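Local coordinates for protein diaminopimelate decarboxylase (Phaeodactylum tricornutum, PDB 7JPJ) that probably decarboxylates meso-diaminopimelate to lysine, the last step of lysine biosynthesis, using pyridoxal 5'-phosphate as cofactor and working as a dimer, at residues Val285-Leu291 / Gly391-Tyr395; Ala23-Pro28 / Ala421-Arg427. All blocks are in the same frame, centred on the assembly; numbering follows the deposited sequence.

Overall arrangement
Contact 1 (285-291 with 391-395) is buried about 9 Å from the centre of the chain, where the last parallel strand of the TIM barrel gives way to the mixed beta sheet; contact 2 (23-28 with 421-427) lies on the surface, about 22 Å from that centre. Their centres are about 16 Å apart, and they touch where Leu291 CD1 meets Pro28 CB at 4.3 Å. Strand 29-33, which follows Pro28, pairs with strand 289-300, so both contacts feed one sheet. Contact 1 approaches the active site: its Ala286 side chain is about 7 Å from the bound D-lysine, and that of Ala394 about 9 Å from that of Lys60, the predicted cofactor lysine. Contact 2 lies away from these sites.

Contact 1: residues Val285-Leu291 / Gly391-Tyr395; sequences VAMAGAL and GSGAY. With SO4 (sulfate ion), chain D.
Gly289 and Gly393 bring their backbones together, CA to CA 3.7 Å, where the type I turn of Ala286-Gly289 meets a loop rich in glycine. Gly393 N donates to Ala286 O over 3.1 Å, in the carbonyl plane and on a lone pair, while Ser392 N reaches Gly289 O at 2.9 Å from above the carbonyl plane. A water links the two segments by accepting from Gly391 N and lying within bonding distance of Met287 O and Gly289 O. A beta carbon on Gly393 would collide with Val285 O and Gly289 N, so the close approach fits a residue without a side chain.

The apolar contacts are few. Ala394 CB sits beside Val285 CG2 at 3.8 Å and also against Ala286. The chain of Met287 bends at chi2 (-49°) and again at chi3, which curls SD back to 4.0 Å from Gly391 CA. Ser392 packs through CB near Leu291 N, its OG being bonded to Met389 O. Farther along the loop, Tyr395 OH donates to sulfate O3 over 2.6 Å, the oxygen lying at the ring edge and in its plane. Thr282 OG1 and the amides of Gly238 and Gly281 bind the same ion, consistent with the cofactor phosphate site of this family. Backbone bonds and a water thus fix the loop beside the turn, and Tyr395 on that loop binds the anion in what is probably the phosphate site.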
ATOM      1  N   VAL A 285     -11.080  12.406  10.927  1.00 16.69           N
ATOM      2  CA  VAL A 285     -10.723  12.847   9.582  1.00 16.97           C
ATOM      3  C   VAL A 285     -11.368  12.000   8.488  1.00 16.53           C
ATOM      4  O   VAL A 285     -11.337  12.378   7.311  1.00 16.81           O
ATOM      5  CB  VAL A 285      -9.191  12.863   9.405  1.00 17.08           C
ATOM      6  CG1 VAL A 285      -8.553  13.907  10.308  1.00 17.84           C
ATOM      7  CG2 VAL A 285      -8.606  11.486   9.675  1.00 16.36           C
ATOM      8  N   ALA A 286     -11.950  10.853   8.852  1.00 16.13           N
ATOM      9  CA  ALA A 286     -12.478   9.925   7.854  1.00 15.82           C
ATOM     10  C   ALA A 286     -13.497  10.577   6.926  1.00 16.33           C
ATOM     11  O   ALA A 286     -13.248  10.708   5.723  1.00 16.40           O
ATOM     12  CB  ALA A 286     -13.113   8.706   8.525  1.00 15.50           C
ATOM     13  N   MET A 287     -14.644  10.987   7.470  1.00 15.16           N
ATOM     14  CA  MET A 287     -15.689  11.611   6.661  1.00 15.91           C
ATOM     15  C   MET A 287     -15.331  13.017   6.208  1.00 16.64           C
ATOM     16  O   MET A 287     -16.101  13.613   5.449  1.00 17.42           O
ATOM     17  CB  MET A 287     -17.009  11.651   7.435  1.00 16.52           C
ATOM     18  CG  MET A 287     -17.504  10.294   7.906  1.00 16.15           C
ATOM     19  SD  MET A 287     -17.527   9.016   6.631  1.00 15.69           S
ATOM     20  CE  MET A 287     -18.497   9.803   5.346  1.00 16.60           C
ATOM     21  N   ALA A 288     -14.201  13.561   6.650  1.00 17.71           N
ATOM     22  CA  ALA A 288     -13.802  14.907   6.269  1.00 17.85           C
ATOM     23  C   ALA A 288     -13.027  14.951   4.962  1.00 17.37           C
ATOM     24  O   ALA A 288     -12.751  16.046   4.462  1.00 17.33           O
ATOM     25  CB  ALA A 288     -12.964  15.546   7.381  1.00 17.77           C
ATOM     26  N   GLY A 289     -12.679  13.802   4.397  1.00 16.16           N
ATOM     27  CA  GLY A 289     -11.892  13.763   3.182  1.00 15.87           C
ATOM     28  C   GLY A 289     -12.564  12.924   2.115  1.00 15.82           C
ATOM     29  O   GLY A 289     -13.299  11.982   2.407  1.00 15.69           O
ATOM     30  N   ALA A 290     -12.293  13.282   0.863  1.00 16.54           N
ATOM     31  CA  ALA A 290     -12.918  12.609  -0.266  1.00 16.33           C
ATOM     32  C   ALA A 290     -11.969  12.601  -1.451  1.00 16.47           C
ATOM     33  O   ALA A 290     -11.329  13.612  -1.751  1.00 17.30           O
ATOM     34  CB  ALA A 290     -14.237  13.283  -0.661  1.00 17.17           C
ATOM     35  N   LEU A 291     -11.886  11.452  -2.121  1.00 16.60           N
ATOM     36  CA  LEU A 291     -11.135  11.343  -3.363  1.00 16.41           C
ATOM     37  C   LEU A 291     -12.004  11.801  -4.528  1.00 17.10           C
ATOM     38  O   LEU A 291     -13.138  11.338  -4.689  1.00 17.55           O
ATOM     39  CB  LEU A 291     -10.662   9.906  -3.583  1.00 16.08           C
ATOM     40  CG  LEU A 291     -10.019   9.606  -4.942  1.00 16.23           C
ATOM     41  CD1 LEU A 291      -8.652  10.266  -5.060  1.00 15.82           C
ATOM     42  CD2 LEU A 291      -9.922   8.110  -5.183  1.00 16.20           C
ATOM     43  N   GLY A 391     -15.476   9.396   2.621  1.00 17.82           N
ATOM     44  CA  GLY A 391     -14.856   8.678   3.723  1.00 17.58           C
ATOM     45  C   GLY A 391     -13.406   8.331   3.478  1.00 17.08           C
ATOM     46  O   GLY A 391     -12.902   7.352   4.041  1.00 16.97           O
ATOM     47  N   SER A 392     -12.716   9.111   2.647  1.00 16.63           N
ATOM     48  CA  SER A 392     -11.348   8.818   2.240  1.00 16.30           C
ATOM     49  C   SER A 392     -10.344   9.782   2.864  1.00 16.93           C
ATOM     50  O   SER A 392      -9.286  10.043   2.290  1.00 17.00           O
ATOM     51  CB  SER A 392     -11.235   8.843   0.717  1.00 15.83           C
ATOM     52  OG  SER A 392     -12.122   7.907   0.131  1.00 15.55           O
ATOM     53  N   GLY A 393     -10.666  10.323   4.038  1.00 15.80           N
ATOM     54  CA  GLY A 393      -9.776  11.220   4.740  1.00 16.71           C
ATOM     55  C   GLY A 393      -8.898  10.569   5.782  1.00 17.23           C
ATOM     56  O   GLY A 393      -8.061  11.244   6.390  1.00 18.26           O
ATOM     57  N   ALA A 394      -9.063   9.267   6.008  1.00 16.96           N
ATOM     58  CA  ALA A 394      -8.293   8.531   7.000  1.00 17.60           C
ATOM     59  C   ALA A 394      -7.650   7.323   6.339  1.00 17.28           C
ATOM     60  O   ALA A 394      -8.339   6.523   5.696  1.00 16.41           O
ATOM     61  CB  ALA A 394      -9.176   8.090   8.170  1.00 17.73           C
ATOM     62  N   TYR A 395      -6.329   7.204   6.489  1.00 16.43           N
ATOM     63  CA  TYR A 395      -5.573   6.059   5.980  1.00 16.47           C
ATOM     64  C   TYR A 395      -5.741   5.898   4.470  1.00 15.44           C
ATOM     65  O   TYR A 395      -5.850   4.785   3.951  1.00 15.37           O
ATOM     66  CB  TYR A 395      -5.957   4.776   6.718  1.00 17.33           C
ATOM     67  CG  TYR A 395      -5.816   4.903   8.216  1.00 18.55           C
ATOM     68  CD1 TYR A 395      -4.566   4.917   8.812  1.00 19.36           C
ATOM     69  CD2 TYR A 395      -6.934   5.020   9.032  1.00 19.06           C
ATOM     70  CE1 TYR A 395      -4.426   5.035  10.179  1.00 20.63           C
ATOM     71  CE2 TYR A 395      -6.807   5.139  10.401  1.00 20.33           C
ATOM     72  CZ  TYR A 395      -5.549   5.147  10.970  1.00 21.11           C
ATOM     73  OH  TYR A 395      -5.410   5.266  12.335  1.00 22.53           O
TER
HETATM   74  S   SO4 D 502      -8.216   4.773  14.756  1.00 20.77           S
HETATM   75  O1  SO4 D 502      -9.258   4.163  13.932  1.00 20.77           O
HETATM   76  O2  SO4 D 502      -8.839   5.530  15.841  1.00 20.77           O
HETATM   77  O3  SO4 D 502      -7.404   5.671  13.942  1.00 20.77           O
HETATM   78  O4  SO4 D 502      -7.361   3.723  15.304  1.00 20.77           O
HETATM   79  O   HOH W   1     -16.402  11.934   3.201  1.00 17.14           O

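Contact 2: residues Ala23-Pro28 / Ala421-Arg427; sequences AAGGTP and AHLIRKR
Arg427 turns its guanidinium toward the carbonyls of Ala24, Gly26 and Pro28, where helix 14-24 gives way to a loop. NH1 donates to Pro28 O over 3.3 Å, the oxygen tilted 19° from the guanidinium plane. NH2 makes two weak bonds, to Gly26 O at 2.8 Å, at the edge and in the plane, and to Ala24 O, oblique at 3.4 Å. With CG opposite the backbone N (chi1 -176°) the side chain reaches the 23-28 segment, and its bend at chi3 brings the group's edge to Gly26 O; Gly25 and Gly26, both with positive phi, lead to the cis peptide before Pro28. Shortening Arg427 to an alanine would probably leave these three carbonyls without its terminal nitrogens and the loop freer to shift.

The second segment belongs to the beta domain of this fold type III decarboxylase: strand 421-423 pairs with 412-415, and Ile424 and Arg425 form a classic beta bulge opposite Glu412. Leu423 packs CD1 on Ala24, and Ala421 CB lies 3.8 Å from Ala23 CB. Other polar ends are met elsewhere: Thr27 OG1 by Asp313, His422 NE2 by Asp416, Arg425 NH2 by Ala410 O. Backbone groups of Ile424 and Lys426 bond to the second subunit.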
ATOM      1  N   ALA A  23      -8.627  24.214  -8.648  1.00 21.10           N
ATOM      2  CA  ALA A  23      -7.599  24.624  -7.696  1.00 21.08           C
ATOM      3  C   ALA A  23      -6.420  23.661  -7.684  1.00 21.01           C
ATOM      4  O   ALA A  23      -5.297  24.064  -7.359  1.00 20.79           O
ATOM      5  CB  ALA A  23      -8.198  24.745  -6.294  1.00 20.96           C
ATOM      6  N   ALA A  24      -6.647  22.396  -8.031  1.00 20.41           N
ATOM      7  CA  ALA A  24      -5.602  21.382  -8.019  1.00 20.38           C
ATOM      8  C   ALA A  24      -5.022  21.102  -9.399  1.00 20.52           C
ATOM      9  O   ALA A  24      -4.105  20.284  -9.514  1.00 20.36           O
ATOM     10  CB  ALA A  24      -6.138  20.082  -7.412  1.00 20.35           C
ATOM     11  N   GLY A  25      -5.534  21.750 -10.443  1.00 20.06           N
ATOM     12  CA  GLY A  25      -5.005  21.554 -11.779  1.00 20.12           C
ATOM     13  C   GLY A  25      -5.421  20.272 -12.461  1.00 20.31           C
ATOM     14  O   GLY A  25      -4.743  19.838 -13.399  1.00 20.33           O
ATOM     15  N   GLY A  26      -6.510  19.650 -12.028  1.00 19.22           N
ATOM     16  CA  GLY A  26      -7.013  18.436 -12.632  1.00 19.13           C
ATOM     17  C   GLY A  26      -7.182  17.332 -11.613  1.00 18.85           C
ATOM     18  O   GLY A  26      -6.878  17.481 -10.430  1.00 18.80           O
ATOM     19  N   THR A  27      -7.676  16.200 -12.095  1.00 19.15           N
ATOM     20  CA  THR A  27      -7.917  15.015 -11.289  1.00 18.55           C
ATOM     21  C   THR A  27      -6.764  14.030 -11.426  1.00 18.57           C
ATOM     22  O   THR A  27      -6.035  14.046 -12.422  1.00 19.06           O
ATOM     23  CB  THR A  27      -9.233  14.347 -11.712  1.00 17.93           C
ATOM     24  OG1 THR A  27      -9.379  14.425 -13.136  1.00 17.90           O
ATOM     25  CG2 THR A  27     -10.421  15.031 -11.041  1.00 17.51           C
ATOM     26  N   PRO A  28      -6.550  13.154 -10.429  1.00 19.13           N
ATOM     27  CA  PRO A  28      -7.282  13.024  -9.163  1.00 18.27           C
ATOM     28  C   PRO A  28      -6.795  13.982  -8.082  1.00 18.34           C
ATOM     29  O   PRO A  28      -5.752  14.614  -8.253  1.00 18.93           O
ATOM     30  CB  PRO A  28      -7.008  11.576  -8.761  1.00 17.30           C
ATOM     31  CG  PRO A  28      -5.652  11.310  -9.300  1.00 17.73           C
ATOM     32  CD  PRO A  28      -5.537  12.095 -10.582  1.00 18.84           C
ATOM     33  N   ALA A 421     -12.100  26.717  -2.609  1.00 25.82           N
ATOM     34  CA  ALA A 421     -11.061  25.697  -2.584  1.00 23.89           C
ATOM     35  C   ALA A 421      -9.690  26.333  -2.394  1.00 23.32           C
ATOM     36  O   ALA A 421      -9.372  27.349  -3.020  1.00 25.80           O
ATOM     37  CB  ALA A 421     -11.079  24.873  -3.873  1.00 23.16           C
ATOM     38  N   HIS A 422      -8.883  25.730  -1.522  1.00 22.41           N
ATOM     39  CA  HIS A 422      -7.507  26.152  -1.296  1.00 22.56           C
ATOM     40  C   HIS A 422      -6.592  24.947  -1.440  1.00 22.88           C
ATOM     41  O   HIS A 422      -6.825  23.909  -0.812  1.00 22.98           O
ATOM     42  CB  HIS A 422      -7.317  26.780   0.092  1.00 24.29           C
ATOM     43  CG  HIS A 422      -8.346  27.808   0.445  1.00 26.39           C
ATOM     44  ND1 HIS A 422      -8.261  29.120   0.032  1.00 25.84           N
ATOM     45  CD2 HIS A 422      -9.473  27.721   1.190  1.00 26.23           C
ATOM     46  CE1 HIS A 422      -9.296  29.795   0.498  1.00 25.89           C
ATOM     47  NE2 HIS A 422     -10.048  28.969   1.203  1.00 26.81           N
ATOM     48  N   LEU A 423      -5.553  25.087  -2.256  1.00 22.45           N
ATOM     49  CA  LEU A 423      -4.569  24.026  -2.422  1.00 21.70           C
ATOM     50  C   LEU A 423      -3.659  23.973  -1.200  1.00 21.27           C
ATOM     51  O   LEU A 423      -3.107  24.996  -0.786  1.00 22.26           O
ATOM     52  CB  LEU A 423      -3.754  24.260  -3.695  1.00 20.56           C
ATOM     53  CG  LEU A 423      -2.801  23.169  -4.191  1.00 22.13           C
ATOM     54  CD1 LEU A 423      -3.550  21.885  -4.498  1.00 20.89           C
ATOM     55  CD2 LEU A 423      -2.044  23.652  -5.421  1.00 19.74           C
ATOM     56  N   ILE A 424      -3.517  22.787  -0.612  1.00 20.37           N
ATOM     57  CA  ILE A 424      -2.646  22.586   0.540  1.00 20.57           C
ATOM     58  C   ILE A 424      -1.505  21.619   0.252  1.00 20.29           C
ATOM     59  O   ILE A 424      -0.653  21.409   1.122  1.00 20.50           O
ATOM     60  CB  ILE A 424      -3.441  22.123   1.778  1.00 20.73           C
ATOM     61  CG1 ILE A 424      -4.238  20.859   1.469  1.00 20.31           C
ATOM     62  CG2 ILE A 424      -4.366  23.223   2.255  1.00 21.16           C
ATOM     63  CD1 ILE A 424      -5.086  20.390   2.626  1.00 20.52           C
ATOM     64  N   ARG A 425      -1.463  21.026  -0.939  1.00 20.67           N
ATOM     65  CA  ARG A 425      -0.335  20.198  -1.361  1.00 20.41           C
ATOM     66  C   ARG A 425      -0.381  20.114  -2.878  1.00 19.58           C
ATOM     67  O   ARG A 425      -1.309  19.517  -3.429  1.00 20.87           O
ATOM     68  CB  ARG A 425      -0.393  18.811  -0.737  1.00 21.32           C
ATOM     69  CG  ARG A 425       0.893  18.008  -0.910  1.00 19.33           C
ATOM     70  CD  ARG A 425       0.798  16.665  -0.208  1.00 20.27           C
ATOM     71  NE  ARG A 425       0.048  15.682  -0.986  1.00 20.89           N
ATOM     72  CZ  ARG A 425      -0.277  14.474  -0.540  1.00 20.53           C
ATOM     73  NH1 ARG A 425       0.073  14.102   0.685  1.00 21.17           N
ATOM     74  NH2 ARG A 425      -0.961  13.640  -1.311  1.00 20.02           N
ATOM     75  N   LYS A 426       0.605  20.704  -3.543  1.00 19.32           N
ATOM     76  CA  LYS A 426       0.631  20.680  -4.998  1.00 21.00           C
ATOM     77  C   LYS A 426       0.943  19.277  -5.505  1.00 20.03           C
ATOM     78  O   LYS A 426       1.567  18.465  -4.817  1.00 20.98           O
ATOM     79  CB  LYS A 426       1.654  21.683  -5.536  1.00 20.31           C
ATOM     80  CG  LYS A 426       3.064  21.518  -4.985  1.00 22.70           C
ATOM     81  CD  LYS A 426       4.011  22.557  -5.580  1.00 22.44           C
ATOM     82  CE  LYS A 426       5.393  22.499  -4.939  1.00 23.00           C
ATOM     83  NZ  LYS A 426       6.335  23.480  -5.553  1.00 28.06           N
ATOM     84  N   ARG A 427       0.483  18.992  -6.721  1.00 18.77           N
ATOM     85  CA  ARG A 427       0.724  17.692  -7.325  1.00 18.62           C
ATOM     86  C   ARG A 427       2.219  17.442  -7.464  1.00 18.80           C
ATOM     87  O   ARG A 427       2.996  18.354  -7.762  1.00 19.45           O
ATOM     88  CB  ARG A 427       0.045  17.607  -8.693  1.00 18.65           C
ATOM     89  CG  ARG A 427       0.156  16.245  -9.367  1.00 18.56           C
ATOM     90  CD  ARG A 427      -0.538  16.235 -10.724  1.00 18.69           C
ATOM     91  NE  ARG A 427      -1.847  16.885 -10.675  1.00 21.18           N
ATOM     92  CZ  ARG A 427      -2.970  16.277 -10.308  1.00 24.68           C
ATOM     93  NH1 ARG A 427      -2.956  14.997  -9.962  1.00 28.93           N
ATOM     94  NH2 ARG A 427      -4.111  16.950 -10.290  1.00 18.92           N
TER